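Long-range contacts in PUM-HD domain-containing protein (Caenorhabditis elegans, PDB 7CGK), which probably binds the 3' untranslated regions of messenger RNAs through its Pumilio homology domain, the part of the longer protein held in this chain: residues Val158-Ile163 against Cys195-Arg200; Met316-Thr321 against Leu352-Gln357. The protein carries 2 engineered substitutions. All coordinates share one frame; numbering follows the deposited sequence.

Contact 1 of 2, residues Val158-Ile163 against Cys195-Arg200; sequences VVQKAI and CRVVQR. With nucleotides of chain B.
Gln-160 OE1 accepts two donors at once: Arg-200 NH1 across the contact, 2.9 Å away, and N6 of nucleotide A5 of chain B, at 3.0 Å. Arg-200 NH1 donates nearly in its own guanidinium plane but is tilted 30° from the carbonyl plane of the glutamine. The other half of the amide completes the grip on the adenine, with Gln-160 NE2 bonded to A5 N1 of chain B at 2.8 Å. CG stands anti to the carbonyl carbon (chi1 -72°) and the chain then runs extended, which carries the amide to the edge of the base. The bend of Arg-200 at chi2 and chi3 folds its CG against the aliphatic part of Gln-160, while its NE makes a salt bridge with Glu-203.

Arg-196 slips between successive bases: A5 of chain B covers one face of its guanidinium and A4 of chain B the other. Gln-199 then reads A4 as Gln-160 reads A5, its NE2 reaching A4 N1 of chain B at 3.0 Å. That same NE2 also donates to Cys-195 O, from the face opposite the one used by the backbone N of Gln-199, which probably restrains the rotation of the amide.

Behind the RNA surface the packing is apolar. Val-159 CG1 meets Val-197 CG1 at 3.6 Å, Ile-163 CD1 joins the same methyl, and Ile-174 backs both Val-159 and Ile-163. The helix segments run parallel (1°) with axes 9.2 Å apart; here both repeats present a glutamine to an adenine edge, with Arg-196 between the two bases, on the stacked-helix RNA-reading surface of a PUF domain.

Contact 2 of 2, residues Met316-Thr321 against Leu352-Gln357; sequences MFDQVT and LEKYFQ
Tyr-355 OH donates to Asp-318 OD2 at 2.8 Å, and OD2 receives it on its anti lone pair, away from OD1. Carboxylate and phenol ring are turned 41° against each other, with OD2 at the ring's edge. Beside this bond Phe-317 carries most of the apolar contact. Leu-352 CD2 sits over one face of its ring in a CH-pi contact, 3.9 Å from the centroid. With CG anti to the carbonyl carbon (chi1 -53°), Tyr-355 slides past Phe-317 in the opposite direction toward Asp-318, CE2 lying 3.7 Å from Phe-317 CB, and Phe-356 comes up obliquely at the far end of the ring, CE2 to Phe-317 CE2 at 4.1 Å. The three rings form an aromatic cluster. It joins the end of helix 309-319, in the last predicted Pumilio repeat, to the C-terminal end of the modelled chain, where the weakly bonded helix about 353-356 packs against the end of the PUF repeat array. With an alanine in place of Tyr-355, Asp-318 OD2 is likely to lose its hydroxyl partner and the flank of Phe-317 its cover.

Further out, Gln-314 NE2 holds Asp-318 by its other oxygen, OD1. Lys-354 NZ lies 4.4 Å from Asp-318 OD2, too far for a salt bridge. Leu-328 and Ile-329 of helix 322-332 pack on Phe-317, Arg-325 of that helix touches Tyr-355, and Arg-333 NH1 binds the carbonyl O of Phe-356.

Overall arrangement
Both contacts belong to the same Pumilio homology domain but occupy different places in its superhelix. Contact 1 lies near the middle of the chain and is largely buried; contact 2 is only partly buried, toward the C-terminal end. Their centres lie about 38 Å apart, their nearest atoms about 19 Å. They share no helix. Contact 1 joins equivalent helices of neighbouring repeats, and its polar chemistry is directed at the RNA bases, with aliphatic packing behind. Contact 2 joins a repeat helix to the irregular chain end: aromatic rings, with one leucine, replace the aliphatic packing, one tyrosine-aspartate bond stays within the protein, and the nearest atom of contact 2 is about 8 Å from the bound nucleic acid.

Contact 1 of 2, residues Val158-Ile163 against Cys195-Arg200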
loop_
_atom_site.group_PDB
_atom_site.type_symbol
_atom_site.label_atom_id
_atom_site.label_comp_id
_atom_site.label_asym_id
_atom_site.label_seq_id
_atom_site.Cartn_x
_atom_site.Cartn_y
_atom_site.Cartn_z
ATOM N N VAL A 158 4.885 -8.435 3.379
ATOM C CA VAL A 158 4.904 -9.751 2.754
ATOM C C VAL A 158 3.555 -10.048 2.100
ATOM O O VAL A 158 3.485 -10.485 0.945
ATOM C CB VAL A 158 5.278 -10.810 3.808
ATOM C CG1 VAL A 158 5.213 -12.196 3.246
ATOM C CG2 VAL A 158 6.655 -10.506 4.383
ATOM N N VAL A 159 2.462 -9.808 2.836
ATOM C CA VAL A 159 1.122 -10.066 2.309
ATOM C C VAL A 159 0.831 -9.187 1.092
ATOM O O VAL A 159 0.215 -9.640 0.120
ATOM C CB VAL A 159 0.072 -9.845 3.410
ATOM C CG1 VAL A 159 -1.318 -9.988 2.845
ATOM C CG2 VAL A 159 0.294 -10.795 4.539
ATOM N N GLN A 160 1.226 -7.909 1.137
ATOM C CA GLN A 160 0.981 -7.043 -0.014
ATOM C C GLN A 160 1.727 -7.544 -1.242
ATOM O O GLN A 160 1.167 -7.570 -2.342
ATOM C CB GLN A 160 1.371 -5.597 0.293
ATOM C CG GLN A 160 0.412 -4.898 1.243
ATOM C CD GLN A 160 0.880 -3.502 1.620
ATOM O OE1 GLN A 160 0.796 -2.557 0.827
ATOM N NE2 GLN A 160 1.397 -3.371 2.835
ATOM N N LYS A 161 2.984 -7.964 -1.074
ATOM C CA LYS A 161 3.740 -8.481 -2.211
ATOM C C LYS A 161 3.094 -9.732 -2.778
ATOM O O LYS A 161 3.074 -9.925 -4.002
ATOM C CB LYS A 161 5.190 -8.771 -1.807
ATOM C CG LYS A 161 6.181 -8.613 -2.971
ATOM C CD LYS A 161 6.690 -7.174 -3.003
ATOM C CE LYS A 161 7.836 -6.954 -3.976
ATOM N NZ LYS A 161 7.343 -6.521 -5.312
ATOM N N ALA A 162 2.575 -10.611 -1.900
ATOM C CA ALA A 162 1.899 -11.812 -2.379
ATOM C C ALA A 162 0.738 -11.443 -3.287
ATOM O O ALA A 162 0.537 -12.065 -4.335
ATOM C CB ALA A 162 1.403 -12.662 -1.206
ATOM N N ILE A 163 -0.033 -10.421 -2.898
ATOM C CA ILE A 163 -1.211 -10.011 -3.647
ATOM C C ILE A 163 -0.809 -9.371 -4.972
ATOM O O ILE A 163 -1.479 -9.561 -5.991
ATOM C CB ILE A 163 -2.055 -9.067 -2.765
ATOM C CG1 ILE A 163 -2.630 -9.844 -1.586
ATOM C CG2 ILE A 163 -3.171 -8.391 -3.563
ATOM C CD1 ILE A 163 -3.158 -8.967 -0.472
ATOM N N CYS A 195 -4.899 -1.940 6.681
ATOM C CA CYS A 195 -5.581 -1.183 5.641
ATOM C C CYS A 195 -4.829 -1.246 4.321
ATOM O O CYS A 195 -5.448 -1.110 3.261
ATOM C CB CYS A 195 -5.773 0.269 6.072
ATOM S SG CYS A 195 -4.270 1.247 6.115
ATOM N N ARG A 196 -3.510 -1.475 4.364
ATOM C CA ARG A 196 -2.714 -1.598 3.144
ATOM C C ARG A 196 -2.991 -2.919 2.442
ATOM O O ARG A 196 -2.984 -3.001 1.210
ATOM C CB ARG A 196 -1.224 -1.481 3.490
ATOM C CG ARG A 196 -0.864 -0.219 4.291
ATOM C CD ARG A 196 -0.860 1.042 3.403
ATOM N NE ARG A 196 -0.038 2.101 3.987
ATOM C CZ ARG A 196 0.496 3.113 3.307
ATOM N NH1 ARG A 196 0.294 3.225 1.999
ATOM N NH2 ARG A 196 1.247 4.009 3.944
ATOM N N VAL A 197 -3.227 -3.968 3.218
ATOM C CA VAL A 197 -3.635 -5.242 2.646
ATOM C C VAL A 197 -4.998 -5.112 1.952
ATOM O O VAL A 197 -5.170 -5.552 0.809
ATOM C CB VAL A 197 -3.622 -6.317 3.746
ATOM C CG1 VAL A 197 -4.051 -7.653 3.220
ATOM C CG2 VAL A 197 -2.213 -6.400 4.342
ATOM N N VAL A 198 -5.981 -4.489 2.612
ATOM C CA VAL A 198 -7.293 -4.339 1.969
ATOM C C VAL A 198 -7.155 -3.587 0.652
ATOM O O VAL A 198 -7.755 -3.966 -0.361
ATOM C CB VAL A 198 -8.298 -3.634 2.902
ATOM C CG1 VAL A 198 -9.670 -3.535 2.236
ATOM C CG2 VAL A 198 -8.403 -4.331 4.254
ATOM N N GLN A 199 -6.328 -2.537 0.629
ATOM C CA GLN A 199 -6.140 -1.766 -0.597
ATOM C C GLN A 199 -5.550 -2.622 -1.724
ATOM O O GLN A 199 -6.030 -2.559 -2.867
ATOM C CB GLN A 199 -5.260 -0.550 -0.324
ATOM C CG GLN A 199 -5.941 0.506 0.519
ATOM C CD GLN A 199 -5.001 1.610 0.951
ATOM O OE1 GLN A 199 -4.567 2.441 0.153
ATOM N NE2 GLN A 199 -4.678 1.620 2.220
ATOM N N ARG A 200 -4.504 -3.420 -1.436
ATOM C CA ARG A 200 -3.930 -4.250 -2.502
ATOM C C ARG A 200 -4.966 -5.207 -3.037
ATOM O O ARG A 200 -5.073 -5.403 -4.253
ATOM C CB ARG A 200 -2.721 -5.061 -2.035
ATOM C CG ARG A 200 -1.608 -4.300 -1.443
ATOM C CD ARG A 200 -0.787 -3.519 -2.437
ATOM N NE ARG A 200 -1.424 -2.263 -2.824
ATOM C CZ ARG A 200 -1.527 -1.169 -2.070
ATOM N NH1 ARG A 200 -1.062 -1.128 -0.817
ATOM N NH2 ARG A 200 -2.100 -0.094 -2.597
ATOM P P A B 5 3.965 7.836 6.724
ATOM O OP1 A B 5 4.652 8.129 8.008
ATOM O OP2 A B 5 4.248 8.672 5.519
ATOM O "O5'" A B 5 4.295 6.345 6.293
ATOM C "C5'" A B 5 3.478 5.293 6.766
ATOM C "C4'" A B 5 4.270 4.044 7.044
ATOM O "O4'" A B 5 3.807 3.016 6.142
ATOM C "C3'" A B 5 5.780 4.135 6.838
ATOM O "O3'" A B 5 6.418 3.175 7.694
ATOM C "C2'" A B 5 5.938 3.681 5.396
ATOM O "O2'" A B 5 7.227 3.160 5.077
ATOM C "C1'" A B 5 4.875 2.598 5.322
ATOM N N9 A B 5 4.373 2.340 3.982
ATOM C C8 A B 5 4.551 2.969 2.773
ATOM N N7 A B 5 3.952 2.358 1.784
ATOM C C5 A B 5 3.368 1.270 2.431
ATOM C C6 A B 5 2.599 0.211 1.980
ATOM N N6 A B 5 2.256 0.079 0.703
ATOM N N1 A B 5 2.205 -0.692 2.916
ATOM C C2 A B 5 2.535 -0.548 4.205
ATOM N N3 A B 5 3.254 0.416 4.753
ATOM C C4 A B 5 3.619 1.261 3.782
ATOM P P A B 4 0.583 12.746 5.939
ATOM O OP1 A B 4 1.587 12.705 7.026
ATOM O OP2 A B 4 0.637 13.846 4.931
ATOM O "O5'" A B 4 0.542 11.387 5.105
ATOM C "C5'" A B 4 1.411 10.310 5.420
ATOM C "C4'" A B 4 0.734 9.280 6.293
ATOM O "O4'" A B 4 -0.639 9.083 5.856
ATOM C "C3'" A B 4 1.358 7.892 6.247
ATOM O "O3'" A B 4 2.422 7.751 7.177
ATOM C "C2'" A B 4 0.185 6.974 6.562
ATOM O "O2'" A B 4 -0.051 6.949 7.956
ATOM C "C1'" A B 4 -0.972 7.715 5.900
ATOM N N9 A B 4 -1.209 7.282 4.512
ATOM C C8 A B 4 -0.811 7.939 3.381
ATOM N N7 A B 4 -1.181 7.321 2.281
ATOM C C5 A B 4 -1.877 6.192 2.718
ATOM C C6 A B 4 -2.531 5.126 2.047
ATOM N N6 A B 4 -2.624 4.996 0.725
ATOM N N1 A B 4 -3.112 4.165 2.790
ATOM C C2 A B 4 -3.033 4.271 4.130
ATOM N N3 A B 4 -2.448 5.220 4.876
ATOM C C4 A B 4 -1.887 6.159 4.098
#

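Contact 2 of 2, residues Met316-Thr321 against Leu352-Gln357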
loop_
_atom_site.group_PDB
_atom_site.type_symbol
_atom_site.label_atom_id
_atom_site.label_comp_id
_atom_site.label_asym_id
_atom_site.label_seq_id
_atom_site.Cartn_x
_atom_site.Cartn_y
_atom_site.Cartn_z
ATOM N N MET A 316 -14.731 20.701 -6.172
ATOM C CA MET A 316 -15.922 20.774 -7.017
ATOM C C MET A 316 -15.687 21.691 -8.215
ATOM O O MET A 316 -15.831 21.277 -9.370
ATOM C CB MET A 316 -17.128 21.269 -6.215
ATOM C CG MET A 316 -17.706 20.283 -5.275
ATOM S SD MET A 316 -19.199 20.924 -4.478
ATOM C CE MET A 316 -20.310 20.774 -5.828
ATOM N N PHE A 317 -15.299 22.941 -7.947
ATOM C CA PHE A 317 -15.092 23.898 -9.028
ATOM C C PHE A 317 -14.055 23.396 -10.019
ATOM O O PHE A 317 -14.194 23.603 -11.229
ATOM C CB PHE A 317 -14.679 25.262 -8.468
ATOM C CG PHE A 317 -15.838 26.133 -8.024
ATOM C CD1 PHE A 317 -16.398 25.989 -6.759
ATOM C CD2 PHE A 317 -16.343 27.118 -8.856
ATOM C CE1 PHE A 317 -17.440 26.805 -6.340
ATOM C CE2 PHE A 317 -17.383 27.928 -8.440
ATOM C CZ PHE A 317 -17.935 27.769 -7.183
ATOM N N ASP A 318 -13.016 22.714 -9.530
ATOM C CA ASP A 318 -11.957 22.253 -10.422
ATOM C C ASP A 318 -12.346 21.026 -11.240
ATOM O O ASP A 318 -11.682 20.746 -12.239
ATOM C CB ASP A 318 -10.671 21.937 -9.636
ATOM C CG ASP A 318 -10.135 23.144 -8.837
ATOM O OD1 ASP A 318 -9.449 22.907 -7.805
ATOM O OD2 ASP A 318 -10.390 24.321 -9.229
ATOM N N GLN A 319 -13.390 20.282 -10.857
ATOM C CA GLN A 319 -13.656 18.990 -11.482
ATOM C C GLN A 319 -14.951 18.903 -12.270
ATOM O O GLN A 319 -15.083 17.984 -13.079
ATOM C CB GLN A 319 -13.673 17.858 -10.435
ATOM C CG GLN A 319 -12.385 17.697 -9.627
ATOM C CD GLN A 319 -11.244 17.055 -10.408
ATOM O OE1 GLN A 319 -11.458 16.140 -11.207
ATOM N NE2 GLN A 319 -10.020 17.531 -10.171
ATOM N N VAL A 320 -15.908 19.803 -12.059
ATOM C CA VAL A 320 -17.221 19.676 -12.690
ATOM C C VAL A 320 -17.262 20.326 -14.074
ATOM O O VAL A 320 -16.337 21.046 -14.465
ATOM C CB VAL A 320 -18.316 20.274 -11.792
ATOM C CG1 VAL A 320 -18.369 19.548 -10.461
ATOM C CG2 VAL A 320 -18.109 21.780 -11.624
ATOM N N THR A 321 -18.349 20.080 -14.813
ATOM C CA THR A 321 -18.531 20.660 -16.143
ATOM C C THR A 321 -18.780 22.161 -16.039
ATOM O O THR A 321 -19.086 22.701 -14.967
ATOM C CB THR A 321 -19.718 20.023 -16.874
ATOM O OG1 THR A 321 -20.938 20.430 -16.242
ATOM C CG2 THR A 321 -19.646 18.503 -16.862
ATOM N N LEU A 352 -10.606 30.838 -6.095
ATOM C CA LEU A 352 -11.760 30.675 -6.972
ATOM C C LEU A 352 -11.979 31.856 -7.909
ATOM O O LEU A 352 -12.890 31.794 -8.746
ATOM C CB LEU A 352 -13.037 30.448 -6.147
ATOM C CG LEU A 352 -13.155 29.113 -5.405
ATOM C CD1 LEU A 352 -14.325 29.112 -4.434
ATOM C CD2 LEU A 352 -13.291 27.986 -6.403
ATOM N N GLU A 353 -11.170 32.922 -7.794
ATOM C CA GLU A 353 -11.426 34.156 -8.541
ATOM C C GLU A 353 -11.569 33.895 -10.035
ATOM O O GLU A 353 -12.408 34.510 -10.699
ATOM C CB GLU A 353 -10.311 35.179 -8.287
ATOM N N LYS A 354 -10.785 32.959 -10.575
ATOM C CA LYS A 354 -10.833 32.678 -12.010
ATOM C C LYS A 354 -12.211 32.235 -12.482
ATOM O O LYS A 354 -12.506 32.346 -13.672
ATOM C CB LYS A 354 -9.797 31.613 -12.380
ATOM C CG LYS A 354 -9.737 30.418 -11.424
ATOM C CD LYS A 354 -8.846 29.300 -11.958
ATOM C CE LYS A 354 -8.519 28.291 -10.861
ATOM N NZ LYS A 354 -7.782 27.100 -11.386
ATOM N N TYR A 355 -13.063 31.737 -11.589
ATOM C CA TYR A 355 -14.408 31.337 -11.981
ATOM C C TYR A 355 -15.436 32.440 -11.795
ATOM O O TYR A 355 -16.555 32.303 -12.295
ATOM C CB TYR A 355 -14.866 30.099 -11.195
ATOM C CG TYR A 355 -13.905 28.940 -11.267
ATOM C CD1 TYR A 355 -13.729 28.228 -12.453
ATOM C CD2 TYR A 355 -13.176 28.547 -10.150
ATOM C CE1 TYR A 355 -12.850 27.165 -12.519
ATOM C CE2 TYR A 355 -12.294 27.488 -10.210
ATOM C CZ TYR A 355 -12.141 26.805 -11.394
ATOM O OH TYR A 355 -11.264 25.764 -11.445
ATOM N N PHE A 356 -15.097 33.513 -11.081
ATOM C CA PHE A 356 -16.020 34.613 -10.851
ATOM C C PHE A 356 -15.643 35.872 -11.625
ATOM O O PHE A 356 -16.365 36.871 -11.540
ATOM C CB PHE A 356 -16.101 34.937 -9.351
ATOM C CG PHE A 356 -16.794 33.877 -8.518
ATOM C CD1 PHE A 356 -18.148 33.982 -8.219
ATOM C CD2 PHE A 356 -16.086 32.798 -8.007
ATOM C CE1 PHE A 356 -18.791 33.024 -7.445
ATOM C CE2 PHE A 356 -16.721 31.833 -7.230
ATOM C CZ PHE A 356 -18.076 31.948 -6.950
ATOM N N GLN A 357 -14.543 35.848 -12.379
ATOM C CA GLN A 357 -14.041 37.025 -13.094
ATOM C C GLN A 357 -15.065 37.618 -14.070
ATOM O O GLN A 357 -15.752 36.900 -14.803
ATOM C CB GLN A 357 -12.750 36.671 -13.844
#